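Local coordinates for NOL1/NOP2/sun family protein (Enterococcus faecium, PDB 3M4X) that probably methylates cytosine in ribosomal RNA as an RsmF-like member of the NOL1/NOP2/sun methyltransferase family, with a PUA-like domain that is likely to help bind the RNA, at residues Gln405-Ser410 / Glu415-Asp420; Lys78-Gln83 / Leu428-Ile433; Pro384-Ala389 / Asn447-Gly452; Pro44-Gly49 / Leu388-Lys393. All coordinates share one frame; numbering follows the deposited sequence.

Contact 1: Gln405-Ser410 / Glu415-Asp420; sequences QKEWQS and ETFQRD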
loop_
_atom_site.group_PDB
_atom_site.type_symbol
_atom_site.label_atom_id
_atom_site.label_comp_id
_atom_site.label_asym_id
_atom_site.label_seq_id
_atom_site.Cartn_x
_atom_site.Cartn_y
_atom_site.Cartn_z
ATOM N N GLN A 405 -2.597 20.161 20.489
ATOM C CA GLN A 405 -1.520 19.979 19.511
ATOM C C GLN A 405 -0.137 20.158 20.142
ATOM O O GLN A 405 0.801 19.429 19.812
ATOM C CB GLN A 405 -1.708 20.857 18.276
ATOM C CG GLN A 405 -1.979 22.317 18.571
ATOM C CD GLN A 405 -0.708 23.152 18.705
ATOM O OE1 GLN A 405 -0.678 24.144 19.448
ATOM N NE2 GLN A 405 0.348 22.756 17.987
ATOM N N LYS A 406 -0.027 21.101 21.079
ATOM C CA LYS A 406 1.206 21.286 21.839
ATOM C C LYS A 406 1.624 20.011 22.546
ATOM O O LYS A 406 2.800 19.631 22.524
ATOM C CB LYS A 406 1.055 22.409 22.859
ATOM C CG LYS A 406 1.640 23.720 22.403
ATOM C CD LYS A 406 1.759 24.693 23.565
ATOM C CE LYS A 406 2.218 26.051 23.070
ATOM N NZ LYS A 406 1.388 26.457 21.905
ATOM N N GLU A 407 0.657 19.355 23.183
ATOM C CA GLU A 407 0.908 18.055 23.785
ATOM C C GLU A 407 1.276 17.017 22.720
ATOM O O GLU A 407 2.160 16.177 22.929
ATOM C CB GLU A 407 -0.285 17.611 24.641
ATOM C CG GLU A 407 -0.290 18.263 26.012
ATOM C CD GLU A 407 -1.630 18.186 26.713
ATOM O OE1 GLU A 407 -2.605 17.706 26.098
ATOM O OE2 GLU A 407 -1.709 18.617 27.886
ATOM N N TRP A 408 0.623 17.090 21.566
ATOM C CA TRP A 408 1.041 16.252 20.442
ATOM C C TRP A 408 2.524 16.484 20.108
ATOM O O TRP A 408 3.298 15.529 19.965
ATOM C CB TRP A 408 0.148 16.455 19.206
ATOM C CG TRP A 408 0.629 15.649 18.020
ATOM C CD1 TRP A 408 0.331 14.345 17.734
ATOM C CD2 TRP A 408 1.531 16.088 16.993
ATOM N NE1 TRP A 408 0.986 13.950 16.584
ATOM C CE2 TRP A 408 1.722 15.002 16.109
ATOM C CE3 TRP A 408 2.180 17.298 16.726
ATOM C CZ2 TRP A 408 2.541 15.089 14.983
ATOM C CZ3 TRP A 408 3.000 17.379 15.603
ATOM C CH2 TRP A 408 3.167 16.279 14.748
ATOM N N GLN A 409 2.920 17.752 19.996
ATOM C CA GLN A 409 4.326 18.095 19.772
ATOM C C GLN A 409 5.252 17.415 20.785
ATOM O O GLN A 409 6.218 16.752 20.404
ATOM C CB GLN A 409 4.535 19.611 19.840
ATOM C CG GLN A 409 4.854 20.270 18.514
ATOM C CD GLN A 409 3.698 21.104 17.982
ATOM O OE1 GLN A 409 2.748 21.400 18.705
ATOM N NE2 GLN A 409 3.781 21.490 16.712
ATOM N N SER A 410 4.951 17.588 22.073
ATOM C CA SER A 410 5.751 17.001 23.151
ATOM C C SER A 410 5.777 15.489 23.055
ATOM O O SER A 410 6.817 14.857 23.240
ATOM C CB SER A 410 5.188 17.403 24.513
ATOM O OG SER A 410 4.952 18.795 24.569
ATOM N N GLU A 415 8.514 13.336 24.844
ATOM C CA GLU A 415 8.434 13.882 26.188
ATOM C C GLU A 415 7.123 13.563 26.898
ATOM O O GLU A 415 6.066 13.423 26.274
ATOM C CB GLU A 415 8.666 15.390 26.158
ATOM C CG GLU A 415 10.099 15.763 25.792
ATOM C CD GLU A 415 10.259 17.238 25.498
ATOM O OE1 GLU A 415 9.330 17.822 24.898
ATOM O OE2 GLU A 415 11.313 17.812 25.861
ATOM N N THR A 416 7.211 13.441 28.215
ATOM C CA THR A 416 6.031 13.291 29.041
ATOM C C THR A 416 5.311 14.631 29.051
ATOM O O THR A 416 5.918 15.660 28.791
ATOM C CB THR A 416 6.414 12.906 30.482
ATOM O OG1 THR A 416 6.833 14.072 31.201
ATOM C CG2 THR A 416 7.545 11.891 30.488
ATOM N N PHE A 417 4.007 14.608 29.301
ATOM C CA PHE A 417 3.264 15.824 29.615
ATOM C C PHE A 417 2.374 15.538 30.823
ATOM O O PHE A 417 2.299 14.396 31.291
ATOM C CB PHE A 417 2.462 16.346 28.414
ATOM C CG PHE A 417 1.407 15.390 27.910
ATOM C CD1 PHE A 417 0.080 15.546 28.277
ATOM C CD2 PHE A 417 1.740 14.356 27.045
ATOM C CE1 PHE A 417 -0.890 14.675 27.811
ATOM C CE2 PHE A 417 0.772 13.486 26.573
ATOM C CZ PHE A 417 -0.544 13.643 26.963
ATOM N N GLN A 418 1.710 16.561 31.337
ATOM C CA GLN A 418 1.004 16.416 32.606
ATOM C C GLN A 418 -0.509 16.366 32.431
ATOM O O GLN A 418 -1.088 17.170 31.703
ATOM C CB GLN A 418 1.391 17.555 33.557
ATOM C CG GLN A 418 0.649 17.541 34.888
ATOM C CD GLN A 418 0.495 18.932 35.485
ATOM O OE1 GLN A 418 0.147 19.085 36.660
ATOM N NE2 GLN A 418 0.752 19.954 34.671
ATOM N N ARG A 419 -1.147 15.411 33.099
ATOM C CA ARG A 419 -2.602 15.337 33.114
ATOM C C ARG A 419 -3.090 14.663 34.400
ATOM O O ARG A 419 -2.761 13.505 34.683
ATOM C CB ARG A 419 -3.143 14.591 31.878
ATOM C CG ARG A 419 -4.672 14.574 31.820
ATOM C CD ARG A 419 -5.239 15.927 31.399
ATOM N NE ARG A 419 -5.349 16.007 29.941
ATOM C CZ ARG A 419 -4.402 16.469 29.129
ATOM N NH1 ARG A 419 -3.259 16.923 29.621
ATOM N NH2 ARG A 419 -4.604 16.487 27.818
ATOM N N ASP A 420 -3.877 15.392 35.176
ATOM C CA ASP A 420 -4.357 14.872 36.446
ATOM C C ASP A 420 -5.065 13.535 36.281
ATOM O O ASP A 420 -5.946 13.390 35.428
ATOM C CB ASP A 420 -5.296 15.877 37.100
ATOM C CG ASP A 420 -4.557 17.043 37.715
ATOM O OD1 ASP A 420 -3.322 17.130 37.529
ATOM O OD2 ASP A 420 -5.216 17.866 38.391
#
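R419 grips the carboxylate of E407 end-on, one nitrogen to each oxygen, in a two-bond salt bridge. R419 NH2 reaches E407 OE1 at 2.9 Å along a nearly straight bond (173°), on the syn side of the carboxylate. R419 NH1 meets E407 OE2, also at 2.9 Å, but from above the carboxylate plane and at a less straight 154°. The same glutamate lies over the F417 ring: its CB stands 4.2 Å from the F417 ring centroid, almost on the normal, a CH-pi contact. F417 CG sits between its backbone N and carbonyl carbon (chi1 62°), which turns the ring face toward the helix. At the other end of the contact, E415 N donates to S410 O at 2.8 Å, holding the chain close as it leaves helix 405-413.

Further out, T404 N also donates to E407 OE1, and R419 NH2 has a second acceptor in P402 O of strand 400-403. Charge pairing and these extra bonds together fix the rotation of both groups, and the arginine would probably help keep E407 ionised at this surface site of the PUA-like domain.

Contact 2: Lys78-Gln83 / Leu428-Ile433; sequences KSFLHQ and LVLDKI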
loop_
_atom_site.group_PDB
_atom_site.type_symbol
_atom_site.label_atom_id
_atom_site.label_comp_id
_atom_site.label_asym_id
_atom_site.label_seq_id
_atom_site.Cartn_x
_atom_site.Cartn_y
_atom_site.Cartn_z
ATOM N N LYS A 78 5.841 15.957 8.754
ATOM C CA LYS A 78 6.146 16.127 10.168
ATOM C C LYS A 78 4.932 16.581 10.959
ATOM O O LYS A 78 5.055 16.892 12.135
ATOM C CB LYS A 78 7.270 17.149 10.374
ATOM C CG LYS A 78 8.532 16.888 9.566
ATOM C CD LYS A 78 9.587 16.183 10.405
ATOM C CE LYS A 78 10.977 16.758 10.148
ATOM N NZ LYS A 78 11.385 16.659 8.713
ATOM N N SER A 79 3.762 16.646 10.340
ATOM C CA SER A 79 2.587 16.963 11.148
ATOM C C SER A 79 1.764 15.728 11.509
ATOM O O SER A 79 2.141 14.599 11.178
ATOM C CB SER A 79 1.711 18.049 10.526
ATOM O OG SER A 79 1.002 18.747 11.548
ATOM N N PHE A 80 0.637 15.958 12.184
ATOM C CA PHE A 80 -0.084 14.877 12.840
ATOM C C PHE A 80 -0.997 14.075 11.920
ATOM O O PHE A 80 -1.209 12.882 12.171
ATOM C CB PHE A 80 -0.848 15.381 14.074
ATOM C CG PHE A 80 -1.761 16.519 13.789
ATOM C CD1 PHE A 80 -3.025 16.293 13.268
ATOM C CD2 PHE A 80 -1.366 17.818 14.042
ATOM C CE1 PHE A 80 -3.877 17.348 12.989
ATOM C CE2 PHE A 80 -2.219 18.885 13.773
ATOM C CZ PHE A 80 -3.475 18.648 13.250
ATOM N N LEU A 81 -1.537 14.705 10.871
ATOM C CA LEU A 81 -2.361 13.945 9.923
ATOM C C LEU A 81 -1.514 12.863 9.246
ATOM O O LEU A 81 -1.984 11.760 8.977
ATOM C CB LEU A 81 -3.010 14.845 8.868
ATOM C CG LEU A 81 -4.068 15.855 9.319
ATOM C CD1 LEU A 81 -4.459 16.792 8.162
ATOM C CD2 LEU A 81 -5.300 15.189 9.900
ATOM N N HIS A 82 -0.262 13.190 8.965
ATOM C CA HIS A 82 0.623 12.213 8.374
ATOM C C HIS A 82 1.106 11.179 9.376
ATOM O O HIS A 82 1.097 9.992 9.073
ATOM C CB HIS A 82 1.838 12.858 7.703
ATOM C CG HIS A 82 2.843 11.855 7.227
ATOM N ND1 HIS A 82 3.842 11.359 8.039
ATOM C CD2 HIS A 82 2.963 11.207 6.045
ATOM C CE1 HIS A 82 4.549 10.467 7.370
ATOM N NE2 HIS A 82 4.036 10.357 6.154
ATOM N N GLN A 83 1.555 11.635 10.546
ATOM C CA GLN A 83 2.037 10.731 11.598
ATOM C C GLN A 83 1.011 9.653 11.949
ATOM O O GLN A 83 1.359 8.485 12.114
ATOM C CB GLN A 83 2.424 11.515 12.861
ATOM C CG GLN A 83 2.653 10.656 14.119
ATOM C CD GLN A 83 1.394 10.499 14.979
ATOM O OE1 GLN A 83 0.637 11.459 15.167
ATOM N NE2 GLN A 83 1.167 9.281 15.507
ATOM N N LEU A 428 -4.098 8.230 23.354
ATOM C CA LEU A 428 -4.042 9.677 23.137
ATOM C C LEU A 428 -4.805 10.041 21.867
ATOM O O LEU A 428 -4.591 9.442 20.819
ATOM C CB LEU A 428 -2.590 10.157 23.059
ATOM C CG LEU A 428 -1.747 9.657 24.236
ATOM C CD1 LEU A 428 -0.396 10.346 24.293
ATOM C CD2 LEU A 428 -2.476 9.844 25.549
ATOM N N VAL A 429 -5.717 11.003 21.971
ATOM C CA VAL A 429 -6.559 11.382 20.840
ATOM C C VAL A 429 -6.519 12.892 20.610
ATOM O O VAL A 429 -6.824 13.672 21.513
ATOM C CB VAL A 429 -8.026 10.919 21.028
ATOM C CG1 VAL A 429 -8.898 11.406 19.886
ATOM C CG2 VAL A 429 -8.108 9.399 21.138
ATOM N N LEU A 430 -6.136 13.291 19.398
ATOM C CA LEU A 430 -6.116 14.697 18.998
ATOM C C LEU A 430 -7.375 14.990 18.195
ATOM O O LEU A 430 -7.515 14.555 17.050
ATOM C CB LEU A 430 -4.867 14.995 18.158
ATOM C CG LEU A 430 -4.552 16.407 17.662
ATOM C CD1 LEU A 430 -4.490 17.419 18.801
ATOM C CD2 LEU A 430 -3.227 16.375 16.914
ATOM N N ASP A 431 -8.290 15.731 18.803
ATOM C CA ASP A 431 -9.610 15.975 18.228
ATOM C C ASP A 431 -10.307 14.632 18.081
ATOM O O ASP A 431 -10.941 14.155 19.030
ATOM C CB ASP A 431 -9.519 16.722 16.891
ATOM C CG ASP A 431 -10.882 17.203 16.387
ATOM O OD1 ASP A 431 -11.927 16.640 16.787
ATOM O OD2 ASP A 431 -10.912 18.159 15.587
ATOM N N LYS A 432 -10.167 14.004 16.912
ATOM C CA LYS A 432 -10.718 12.665 16.707
ATOM C C LYS A 432 -9.658 11.670 16.235
ATOM O O LYS A 432 -9.962 10.517 15.907
ATOM C CB LYS A 432 -11.885 12.716 15.718
ATOM C CG LYS A 432 -13.175 13.289 16.295
ATOM C CD LYS A 432 -14.299 13.186 15.278
ATOM C CE LYS A 432 -15.519 13.966 15.744
ATOM N NZ LYS A 432 -16.621 13.937 14.741
ATOM N N ILE A 433 -8.409 12.118 16.219
ATOM C CA ILE A 433 -7.314 11.318 15.688
ATOM C C ILE A 433 -6.564 10.587 16.792
ATOM O O ILE A 433 -5.952 11.226 17.654
ATOM C CB ILE A 433 -6.283 12.192 14.984
ATOM C CG1 ILE A 433 -6.944 13.083 13.940
ATOM C CG2 ILE A 433 -5.195 11.329 14.359
ATOM C CD1 ILE A 433 -6.013 14.172 13.429
#
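F80, the first residue of helix 80-83, packs against the type II' beta turn L430-I433, which joins strands 426-430 and 433-441 of the PUA-like domain as a tight hairpin. The turn is closed in both directions by backbone bonds, L430 N to I433 O and I433 N to L430 O, each 2.7 Å long. L430 and I433, at the two ends of the turn, both direct their side chains at the N-terminal domain, and no hydrogen bond crosses the interface.

Followed outward, F80 CB first meets L430 CD2 at 3.8 Å. A chi1 of 54° folds the ring back over its own main chain, and there L430 CD2 comes closest, 3.5 Å from F80 CG. This methyl sits over one ring face, 3.7 Å from the F80 centroid and 19° off the normal, displaced toward the CG side: a CH-pi contact made by a single leucine branch. Along one flank of the ring, L430 CD2 also touches F80 CD2 at 3.7 Å and, more distantly, F80 CE2 at 4.1 Å. At CD1 the ring acquires a second neighbour, I433 CD1, which approaches obliquely and continues to touch CE1. Beyond the segments, Y56 of helix 49-56 meets the F80 ring edge-to-face, and W408 packs against both F80 and L430.

The contact thus joins the N-terminal and PUA-like domains through apolar packing, largely buried. L81 widens it: although its CB does not point at the turn, its tip bends nearer, and the end methyl of the isoleucine is shared between the two helix residues, with L81 CD2 3.7 Å from I433 CD1.

Contact 3: Pro384-Ala389 / Asn447-Gly452; sequences PSYALA and NFFPKG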
loop_
_atom_site.group_PDB
_atom_site.type_symbol
_atom_site.label_atom_id
_atom_site.label_comp_id
_atom_site.label_asym_id
_atom_site.label_seq_id
_atom_site.Cartn_x
_atom_site.Cartn_y
_atom_site.Cartn_z
ATOM N N PRO A 384 0.751 -2.332 25.391
ATOM C CA PRO A 384 0.009 -2.200 24.137
ATOM C C PRO A 384 0.901 -1.504 23.105
ATOM O O PRO A 384 1.809 -0.750 23.476
ATOM C CB PRO A 384 -1.166 -1.280 24.508
ATOM C CG PRO A 384 -1.062 -1.050 25.989
ATOM C CD PRO A 384 0.324 -1.349 26.398
ATOM N N SER A 385 0.633 -1.735 21.824
ATOM C CA SER A 385 1.516 -1.240 20.773
ATOM C C SER A 385 1.004 0.011 20.066
ATOM O O SER A 385 -0.184 0.348 20.113
ATOM C CB SER A 385 1.705 -2.316 19.717
ATOM O OG SER A 385 0.464 -2.537 19.073
ATOM N N TYR A 386 1.935 0.671 19.385
ATOM C CA TYR A 386 1.652 1.772 18.487
ATOM C C TYR A 386 0.680 1.306 17.410
ATOM O O TYR A 386 -0.276 2.007 17.079
ATOM C CB TYR A 386 2.966 2.223 17.867
ATOM C CG TYR A 386 2.915 3.493 17.038
ATOM C CD1 TYR A 386 2.489 4.690 17.589
ATOM C CD2 TYR A 386 3.354 3.502 15.723
ATOM C CE1 TYR A 386 2.468 5.853 16.848
ATOM C CE2 TYR A 386 3.342 4.665 14.975
ATOM C CZ TYR A 386 2.896 5.838 15.543
ATOM O OH TYR A 386 2.876 7.004 14.808
ATOM N N ALA A 387 0.906 0.108 16.883
ATOM C CA ALA A 387 0.053 -0.425 15.824
ATOM C C ALA A 387 -1.404 -0.477 16.268
ATOM O O ALA A 387 -2.310 -0.087 15.522
ATOM C CB ALA A 387 0.538 -1.812 15.374
ATOM N N LEU A 388 -1.630 -0.976 17.482
ATOM C CA LEU A 388 -2.978 -1.137 18.007
ATOM C C LEU A 388 -3.651 0.230 18.156
ATOM O O LEU A 388 -4.796 0.428 17.728
ATOM C CB LEU A 388 -2.938 -1.888 19.351
ATOM C CG LEU A 388 -4.261 -2.019 20.111
ATOM C CD1 LEU A 388 -5.346 -2.581 19.230
ATOM C CD2 LEU A 388 -4.087 -2.877 21.347
ATOM N N ALA A 389 -2.932 1.176 18.751
ATOM C CA ALA A 389 -3.410 2.552 18.826
ATOM C C ALA A 389 -3.896 3.062 17.467
ATOM O O ALA A 389 -5.008 3.577 17.354
ATOM C CB ALA A 389 -2.318 3.478 19.383
ATOM N N ASN A 447 5.504 8.296 28.155
ATOM C CA ASN A 447 5.575 8.331 26.703
ATOM C C ASN A 447 5.818 6.993 26.020
ATOM O O ASN A 447 6.833 6.333 26.258
ATOM C CB ASN A 447 6.626 9.341 26.248
ATOM C CG ASN A 447 6.645 9.500 24.751
ATOM O OD1 ASN A 447 6.978 8.568 24.026
ATOM N ND2 ASN A 447 6.255 10.671 24.275
ATOM N N PHE A 448 4.885 6.608 25.156
ATOM C CA PHE A 448 5.052 5.396 24.371
ATOM C C PHE A 448 4.980 5.611 22.865
ATOM O O PHE A 448 4.607 4.711 22.103
ATOM C CB PHE A 448 4.113 4.300 24.868
ATOM C CG PHE A 448 4.553 3.734 26.176
ATOM C CD1 PHE A 448 4.191 4.342 27.361
ATOM C CD2 PHE A 448 5.401 2.646 26.218
ATOM C CE1 PHE A 448 4.631 3.853 28.563
ATOM C CE2 PHE A 448 5.845 2.149 27.428
ATOM C CZ PHE A 448 5.458 2.754 28.599
ATOM N N PHE A 449 5.360 6.812 22.441
ATOM C CA PHE A 449 5.618 7.033 21.030
ATOM C C PHE A 449 6.922 6.321 20.697
ATOM O O PHE A 449 7.944 6.563 21.349
ATOM C CB PHE A 449 5.711 8.520 20.700
ATOM C CG PHE A 449 5.711 8.804 19.218
ATOM C CD1 PHE A 449 4.621 8.459 18.436
ATOM C CD2 PHE A 449 6.803 9.401 18.608
ATOM C CE1 PHE A 449 4.613 8.709 17.081
ATOM C CE2 PHE A 449 6.802 9.654 17.248
ATOM C CZ PHE A 449 5.707 9.315 16.485
ATOM N N PRO A 450 6.889 5.415 19.708
ATOM C CA PRO A 450 8.073 4.613 19.375
ATOM C C PRO A 450 9.329 5.473 19.245
ATOM O O PRO A 450 9.303 6.504 18.566
ATOM C CB PRO A 450 7.685 3.961 18.042
ATOM C CG PRO A 450 6.195 3.801 18.163
ATOM C CD PRO A 450 5.718 5.027 18.903
ATOM N N LYS A 451 10.402 5.050 19.915
ATOM C CA LYS A 451 11.640 5.823 19.987
ATOM C C LYS A 451 12.185 6.139 18.599
ATOM O O LYS A 451 12.741 7.211 18.371
ATOM C CB LYS A 451 12.695 5.067 20.800
ATOM C CG LYS A 451 12.246 4.694 22.206
ATOM C CD LYS A 451 13.285 3.852 22.940
ATOM C CE LYS A 451 12.803 3.494 24.341
ATOM N NZ LYS A 451 13.773 2.644 25.090
ATOM N N GLY A 452 12.009 5.204 17.671
ATOM C CA GLY A 452 12.526 5.360 16.323
ATOM C C GLY A 452 11.790 6.395 15.492
ATOM O O GLY A 452 12.185 6.676 14.361
#
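Y386 fits against F449, which closes an Asx turn by donating from its backbone N to N447 OD1, and against the following P450, in the loop after the last strand of the PUA-like sheet. The tight part is built around the Y386 ring. P450 lies over one face, with its CD 3.9 Å from the Y386 ring centroid, 25° off the normal, in a CH-pi contact; its CG meets Y386 CG at 3.5 Å. F449 comes in near the hydroxyl end of the tyrosine. The two side chains run side by side in the same direction, yet their rings are turned 82° apart, an oblique aromatic pair with centroids separated by 5.4 Å. Both aromatic side chains have CG anti to the backbone N (chi1 -172° for Y386), which carries the rings out alongside each other.

This tight part has a looser outer side, where P450 is partly exposed and the chain runs on into the exposed K451, which is poorly ordered, and G452. On the helix side, S385 caps helix 386-390 by accepting from L388 N, and so holds the first turn that presents Y386. The contact therefore joins the start of this helix to the loop following the PUA-like strand. The tyrosine hydroxyl has its polar partner in Q83 NE2, while Y386 OH also lies near the plane of the F449 ring, at its edge, 3.3 Å from CE1.

Contact 4: Pro44-Gly49 / Leu388-Lys393; sequences PLKPAG and LALATK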
loop_
_atom_site.group_PDB
_atom_site.type_symbol
_atom_site.label_atom_id
_atom_site.label_comp_id
_atom_site.label_asym_id
_atom_site.label_seq_id
_atom_site.Cartn_x
_atom_site.Cartn_y
_atom_site.Cartn_z
ATOM N N PRO A 44 -10.064 5.927 4.809
ATOM C CA PRO A 44 -11.394 5.484 5.248
ATOM C C PRO A 44 -11.305 4.470 6.384
ATOM O O PRO A 44 -12.312 4.183 7.026
ATOM C CB PRO A 44 -11.984 4.796 4.010
ATOM C CG PRO A 44 -11.016 5.050 2.882
ATOM C CD PRO A 44 -9.707 5.429 3.464
ATOM N N LEU A 45 -10.118 3.924 6.624
ATOM C CA LEU A 45 -9.923 3.044 7.775
ATOM C C LEU A 45 -9.921 3.802 9.106
ATOM O O LEU A 45 -10.153 3.208 10.163
ATOM C CB LEU A 45 -8.631 2.242 7.629
ATOM C CG LEU A 45 -8.549 1.372 6.365
ATOM C CD1 LEU A 45 -7.186 0.720 6.254
ATOM C CD2 LEU A 45 -9.666 0.316 6.341
ATOM N N LYS A 46 -9.668 5.111 9.052
ATOM C CA LYS A 46 -9.518 5.915 10.265
ATOM C C LYS A 46 -10.828 6.537 10.756
ATOM O O LYS A 46 -11.705 6.848 9.965
ATOM C CB LYS A 46 -8.480 7.022 10.038
ATOM C CG LYS A 46 -7.088 6.520 9.671
ATOM C CD LYS A 46 -6.379 5.952 10.897
ATOM C CE LYS A 46 -5.065 5.321 10.490
ATOM N NZ LYS A 46 -4.107 5.212 11.610
ATOM N N PRO A 47 -10.959 6.716 12.078
ATOM C CA PRO A 47 -12.077 7.495 12.639
ATOM C C PRO A 47 -12.133 8.890 12.020
ATOM O O PRO A 47 -11.156 9.623 12.144
ATOM C CB PRO A 47 -11.707 7.635 14.128
ATOM C CG PRO A 47 -10.729 6.548 14.411
ATOM C CD PRO A 47 -10.023 6.230 13.111
ATOM N N ALA A 48 -13.245 9.256 11.391
ATOM C CA ALA A 48 -13.375 10.584 10.771
ATOM C C ALA A 48 -12.219 10.922 9.837
ATOM O O ALA A 48 -11.705 12.037 9.851
ATOM C CB ALA A 48 -13.499 11.670 11.851
ATOM N N GLY A 49 -11.792 9.961 9.032
ATOM C CA GLY A 49 -10.641 10.174 8.182
ATOM C C GLY A 49 -10.751 11.417 7.321
ATOM O O GLY A 49 -9.869 12.273 7.328
ATOM N N LEU A 388 -1.630 -0.976 17.482
ATOM C CA LEU A 388 -2.978 -1.137 18.007
ATOM C C LEU A 388 -3.651 0.230 18.156
ATOM O O LEU A 388 -4.796 0.428 17.728
ATOM C CB LEU A 388 -2.938 -1.888 19.351
ATOM C CG LEU A 388 -4.261 -2.019 20.111
ATOM C CD1 LEU A 388 -5.346 -2.581 19.230
ATOM C CD2 LEU A 388 -4.087 -2.877 21.347
ATOM N N ALA A 389 -2.932 1.176 18.751
ATOM C CA ALA A 389 -3.410 2.552 18.826
ATOM C C ALA A 389 -3.896 3.062 17.467
ATOM O O ALA A 389 -5.008 3.577 17.354
ATOM C CB ALA A 389 -2.318 3.478 19.383
ATOM N N LEU A 390 -3.060 2.904 16.445
ATOM C CA LEU A 390 -3.351 3.420 15.102
ATOM C C LEU A 390 -4.352 2.592 14.283
ATOM O O LEU A 390 -4.772 3.018 13.210
ATOM C CB LEU A 390 -2.055 3.617 14.311
ATOM C CG LEU A 390 -1.445 5.014 14.518
ATOM C CD1 LEU A 390 -1.142 5.287 15.992
ATOM C CD2 LEU A 390 -0.201 5.209 13.675
ATOM N N ALA A 391 -4.752 1.430 14.802
ATOM C CA ALA A 391 -5.812 0.619 14.176
ATOM C C ALA A 391 -7.143 0.759 14.901
ATOM O O ALA A 391 -8.098 0.040 14.606
ATOM C CB ALA A 391 -5.407 -0.842 14.129
ATOM N N THR A 392 -7.214 1.682 15.854
ATOM C CA THR A 392 -8.446 1.869 16.607
ATOM C C THR A 392 -9.464 2.519 15.699
ATOM O O THR A 392 -9.161 3.514 15.052
ATOM C CB THR A 392 -8.251 2.800 17.825
ATOM O OG1 THR A 392 -7.233 2.275 18.676
ATOM C CG2 THR A 392 -9.550 2.919 18.613
ATOM N N LYS A 393 -10.672 1.974 15.660
ATOM C CA LYS A 393 -11.721 2.583 14.855
ATOM C C LYS A 393 -12.849 3.182 15.698
ATOM O O LYS A 393 -13.526 4.102 15.274
ATOM C CB LYS A 393 -12.274 1.578 13.834
ATOM C CG LYS A 393 -11.852 0.132 14.073
ATOM C CD LYS A 393 -11.680 -0.620 12.757
ATOM C CE LYS A 393 -11.460 -2.113 12.991
ATOM N NZ LYS A 393 -11.348 -2.866 11.706
HETATM O O HOH W 1 -8.472 2.568 12.033
#
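This is a mostly buried contact between an irregular loop and a helix with the chain that follows it: the loop between strand 39-41 and helix 49-56 of the N-terminal domain meets helix 386-390 and the residues leading on to K393. K46 and L390 carry its direct polar bond. K46 NZ donates to L390 O at 2.8 Å, in the carbonyl plane and on a lone pair. The CB of K46 points away from the other segment, and the bend at chi2 (-75°) is what brings the chain round to L390. The bonded ammonium also packs against aliphatic carbon, with K46 NZ 3.7 Å from L390 CB. Two further carbonyls, A84 O and R152 O, accept from the same nitrogen, so a buried lysine end is met by three backbone oxygens drawn from three separate parts of the chain.

P47 provides the second region of contact. Its CG and CD lie against backbone carbonyls, with P47 CD 3.4 Å from T392 O and P47 CG 3.8 Å from K393 O. A water lies between the segments, 2.6 Å from L45 O and 3.2 Å from T392 O, within reach of both carbonyls.

The lysine and proline occupy the first two positions of a type II beta turn, K46-G49, whose closing bond from G49 N to K46 O is weak. A48, at the N-cap position, leads directly into helix 49-56. The arrangement is thus a type II turn running into a helix, set at a junction of the N-terminal and C-terminal parts where a lysine binds a backbone carbonyl.

How the contacts relate
From the N terminus, 44-49 is the first segment reached; contact 4 closes its long loop at 388-393. Contact 2 opens at 78-83, inside that loop, and closes at 428-433, beyond its end, so the two cross. Contact 3 begins at 384-389, overlapping contact 4 at L388 and A389, and ends at 447-452; it crosses contact 2 in turn. Contact 1, the shortest loop, is nested inside both contacts 2 and 3. Contacts 2 and 4 tie the N-terminal domain to the C-terminal parts, whereas contact 3 links those parts together and contact 1 is internal to the PUA-like domain. Q83 bridges contacts 1, 2 and 3 through W408 and Y386.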